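Local coordinates for protein SmhA (Serratia marcescens, PDB 7A27) that is one component of a tripartite alpha-pore forming toxin and probably takes part in assembling the membrane pore, at residues A[173-178]-A[254-259]. Sequence-based numbering, arbitrary orientation.
Sequences NEAIAK and KANYAK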
ATOM      1  N   ASN A 173      15.760  13.286   5.721  1.00 74.10           N
ATOM      2  CA  ASN A 173      15.076  12.100   5.138  1.00 73.20           C
ATOM      3  C   ASN A 173      13.810  11.803   5.962  1.00 73.30           C
ATOM      4  O   ASN A 173      12.782  11.476   5.359  1.00 70.80           O
ATOM      5  CB  ASN A 173      15.993  10.879   5.051  1.00 72.44           C
ATOM      6  CG  ASN A 173      17.092  10.980   4.012  1.00 72.77           C
ATOM      7  OD1 ASN A 173      16.883  11.430   2.884  1.00 72.31           O
ATOM      8  ND2 ASN A 173      18.268  10.502   4.375  1.00 73.14           N
ATOM      9  N   GLU A 174      13.885  11.922   7.290  1.00 76.52           N
ATOM     10  CA  GLU A 174      12.743  11.677   8.206  1.00 79.50           C
ATOM     11  C   GLU A 174      11.647  12.723   7.944  1.00 79.97           C
ATOM     12  O   GLU A 174      10.472  12.333   7.962  1.00 79.74           O
ATOM     13  CB  GLU A 174      13.198  11.650   9.666  1.00 83.25           C
ATOM     14  CG  GLU A 174      13.150  10.264  10.301  1.00 87.16           C
ATOM     15  CD  GLU A 174      13.278  10.221  11.830  1.00 92.26           C
ATOM     16  OE1 GLU A 174      14.064  11.054  12.408  1.00 94.33           O
ATOM     17  OE2 GLU A 174      12.590   9.348  12.470  1.00 93.77           O
ATOM     18  N   ALA A 175      12.013  13.984   7.676  1.00 78.05           N
ATOM     19  CA  ALA A 175      11.072  15.099   7.421  1.00 76.31           C
ATOM     20  C   ALA A 175      10.380  14.901   6.072  1.00 76.47           C
ATOM     21  O   ALA A 175       9.157  15.102   5.991  1.00 79.21           O
ATOM     22  CB  ALA A 175      11.805  16.410   7.424  1.00 76.81           C
ATOM     23  N   ILE A 176      11.159  14.566   5.045  1.00 74.22           N
ATOM     24  CA  ILE A 176      10.707  14.362   3.638  1.00 72.13           C
ATOM     25  C   ILE A 176       9.662  13.239   3.597  1.00 71.14           C
ATOM     26  O   ILE A 176       8.694  13.349   2.814  1.00 69.29           O
ATOM     27  CB  ILE A 176      11.930  14.029   2.766  1.00 71.33           C
ATOM     28  CG1 ILE A 176      12.819  15.256   2.564  1.00 72.22           C
ATOM     29  CG2 ILE A 176      11.503  13.408   1.446  1.00 71.20           C
ATOM     30  CD1 ILE A 176      14.170  14.926   1.956  1.00 72.42           C
ATOM     31  N   ALA A 177       9.866  12.181   4.388  1.00 69.67           N
ATOM     32  CA  ALA A 177       8.957  11.023   4.466  1.00 68.68           C
ATOM     33  C   ALA A 177       7.605  11.500   4.981  1.00 69.06           C
ATOM     34  O   ALA A 177       6.611  11.077   4.393  1.00 68.46           O
ATOM     35  CB  ALA A 177       9.547   9.952   5.338  1.00 68.68           C
ATOM     36  N   LYS A 178       7.584  12.372   6.000  1.00 70.60           N
ATOM     37  CA  LYS A 178       6.332  12.929   6.581  1.00 71.58           C
ATOM     38  C   LYS A 178       5.604  13.762   5.509  1.00 70.85           C
ATOM     39  O   LYS A 178       4.357  13.649   5.419  1.00 70.91           O
ATOM     40  CB  LYS A 178       6.592  13.706   7.879  1.00 73.84           C
ATOM     41  CG  LYS A 178       7.118  12.879   9.042  1.00 76.01           C
ATOM     42  CD  LYS A 178       6.721  13.372  10.452  1.00 79.90           C
ATOM     43  CE  LYS A 178       7.337  14.678  10.920  1.00 82.71           C
ATOM     44  NZ  LYS A 178       8.813  14.583  11.047  1.00 83.64           N
ATOM     45  N   LYS A 254       9.679  20.845  -1.224  1.00 73.57           N
ATOM     46  CA  LYS A 254      10.586  21.618  -2.113  1.00 75.97           C
ATOM     47  C   LYS A 254      11.776  22.124  -1.281  1.00 75.86           C
ATOM     48  O   LYS A 254      12.939  21.855  -1.665  1.00 74.64           O
ATOM     49  CB  LYS A 254       9.839  22.767  -2.802  1.00 78.63           C
ATOM     50  CG  LYS A 254      10.652  23.525  -3.842  1.00 80.89           C
ATOM     51  CD  LYS A 254       9.979  24.780  -4.372  1.00 83.40           C
ATOM     52  CE  LYS A 254      10.879  25.565  -5.309  1.00 85.32           C
ATOM     53  NZ  LYS A 254      10.429  26.965  -5.462  1.00 87.33           N
ATOM     54  N   ALA A 255      11.472  22.808  -0.174  1.00 76.17           N
ATOM     55  CA  ALA A 255      12.437  23.386   0.788  1.00 77.38           C
ATOM     56  C   ALA A 255      13.373  22.291   1.330  1.00 76.70           C
ATOM     57  O   ALA A 255      14.604  22.508   1.334  1.00 78.96           O
ATOM     58  CB  ALA A 255      11.685  24.072   1.894  1.00 77.38           C
ATOM     59  N   ASN A 256      12.824  21.159   1.768  1.00 73.74           N
ATOM     60  CA  ASN A 256      13.616  20.036   2.336  1.00 72.17           C
ATOM     61  C   ASN A 256      14.542  19.437   1.270  1.00 71.09           C
ATOM     62  O   ASN A 256      15.696  19.152   1.607  1.00 69.55           O
ATOM     63  CB  ASN A 256      12.708  19.006   3.018  1.00 70.93           C
ATOM     64  CG  ASN A 256      12.213  19.490   4.367  1.00 71.41           C
ATOM     65  OD1 ASN A 256      12.853  20.331   5.006  1.00 72.64           O
ATOM     66  ND2 ASN A 256      11.086  18.955   4.810  1.00 70.44           N
ATOM     67  N   TYR A 257      14.086  19.239   0.029  1.00 71.76           N
ATOM     68  CA  TYR A 257      14.952  18.688  -1.050  1.00 71.07           C
ATOM     69  C   TYR A 257      16.121  19.663  -1.266  1.00 73.34           C
ATOM     70  O   TYR A 257      17.272  19.199  -1.375  1.00 74.32           O
ATOM     71  CB  TYR A 257      14.177  18.340  -2.328  1.00 69.70           C
ATOM     72  CG  TYR A 257      13.440  17.021  -2.309  1.00 67.71           C
ATOM     73  CD1 TYR A 257      14.053  15.854  -1.887  1.00 66.45           C
ATOM     74  CD2 TYR A 257      12.147  16.909  -2.793  1.00 67.62           C
ATOM     75  CE1 TYR A 257      13.391  14.635  -1.897  1.00 64.87           C
ATOM     76  CE2 TYR A 257      11.468  15.696  -2.817  1.00 65.81           C
ATOM     77  CZ  TYR A 257      12.087  14.546  -2.366  1.00 64.39           C
ATOM     78  OH  TYR A 257      11.429  13.339  -2.393  1.00 62.12           O
ATOM     79  N   ALA A 258      15.864  20.970  -1.267  1.00 74.58           N
ATOM     80  CA  ALA A 258      16.921  21.990  -1.429  1.00 77.62           C
ATOM     81  C   ALA A 258      18.014  21.757  -0.374  1.00 78.08           C
ATOM     82  O   ALA A 258      19.206  21.689  -0.759  1.00 78.72           O
ATOM     83  CB  ALA A 258      16.350  23.386  -1.336  1.00 80.12           C
ATOM     84  N   LYS A 259      17.618  21.620   0.898  1.00 77.06           N
ATOM     85  CA  LYS A 259      18.538  21.416   2.048  1.00 76.73           C
ATOM     86  C   LYS A 259      19.227  20.051   1.946  1.00 75.77           C
ATOM     87  O   LYS A 259      20.417  19.963   2.324  1.00 76.67           O
ATOM     88  CB  LYS A 259      17.803  21.536   3.392  1.00 76.45           C
ATOM     89  CG  LYS A 259      17.258  22.928   3.696  1.00 78.24           C
ATOM     90  CD  LYS A 259      17.310  23.352   5.172  1.00 79.83           C
ATOM     91  CE  LYS A 259      16.080  22.995   5.975  1.00 79.60           C
ATOM     92  NZ  LYS A 259      14.940  23.863   5.613  1.00 79.91           N
TER
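Antiparallel packing of the two helices that flank a beta hairpin brings Ile176 of helix 160-188 against Asn256 and Tyr257 of helix 247-268. The short segments run at 158° to each other with their axes 9.8 Å apart, and the backbones come closest where the CA atoms of Ile176 and Asn256 lie 6.5 Å from each other. The CG1 of Ile176 rests on the CB of Asn256 at 3.8 Å, the two side chains pointing opposite ways as they pass. With CG1 beside the backbone N (chi1 -72°), CG2 is set anti to that N and reaches the phenol end of Tyr257, 3.8 Å from OH. The terminal CD1 approaches the same ring obliquely, 3.9 Å from CE1. Beside this apolar patch, the CB of Ala175 touches the amide ND2 of Asn256 at 3.7 Å; that amide donates to Asn179 OD1, one turn along the facing helix. Tyr257 OH is hydrogen-bonded to Ile236 O on strand 230-237, which ties the buried ring to the hairpin. Such side-by-side packing of an antiparallel helix pair is typical of the elongated helical bundles of soluble alpha-pore forming toxins.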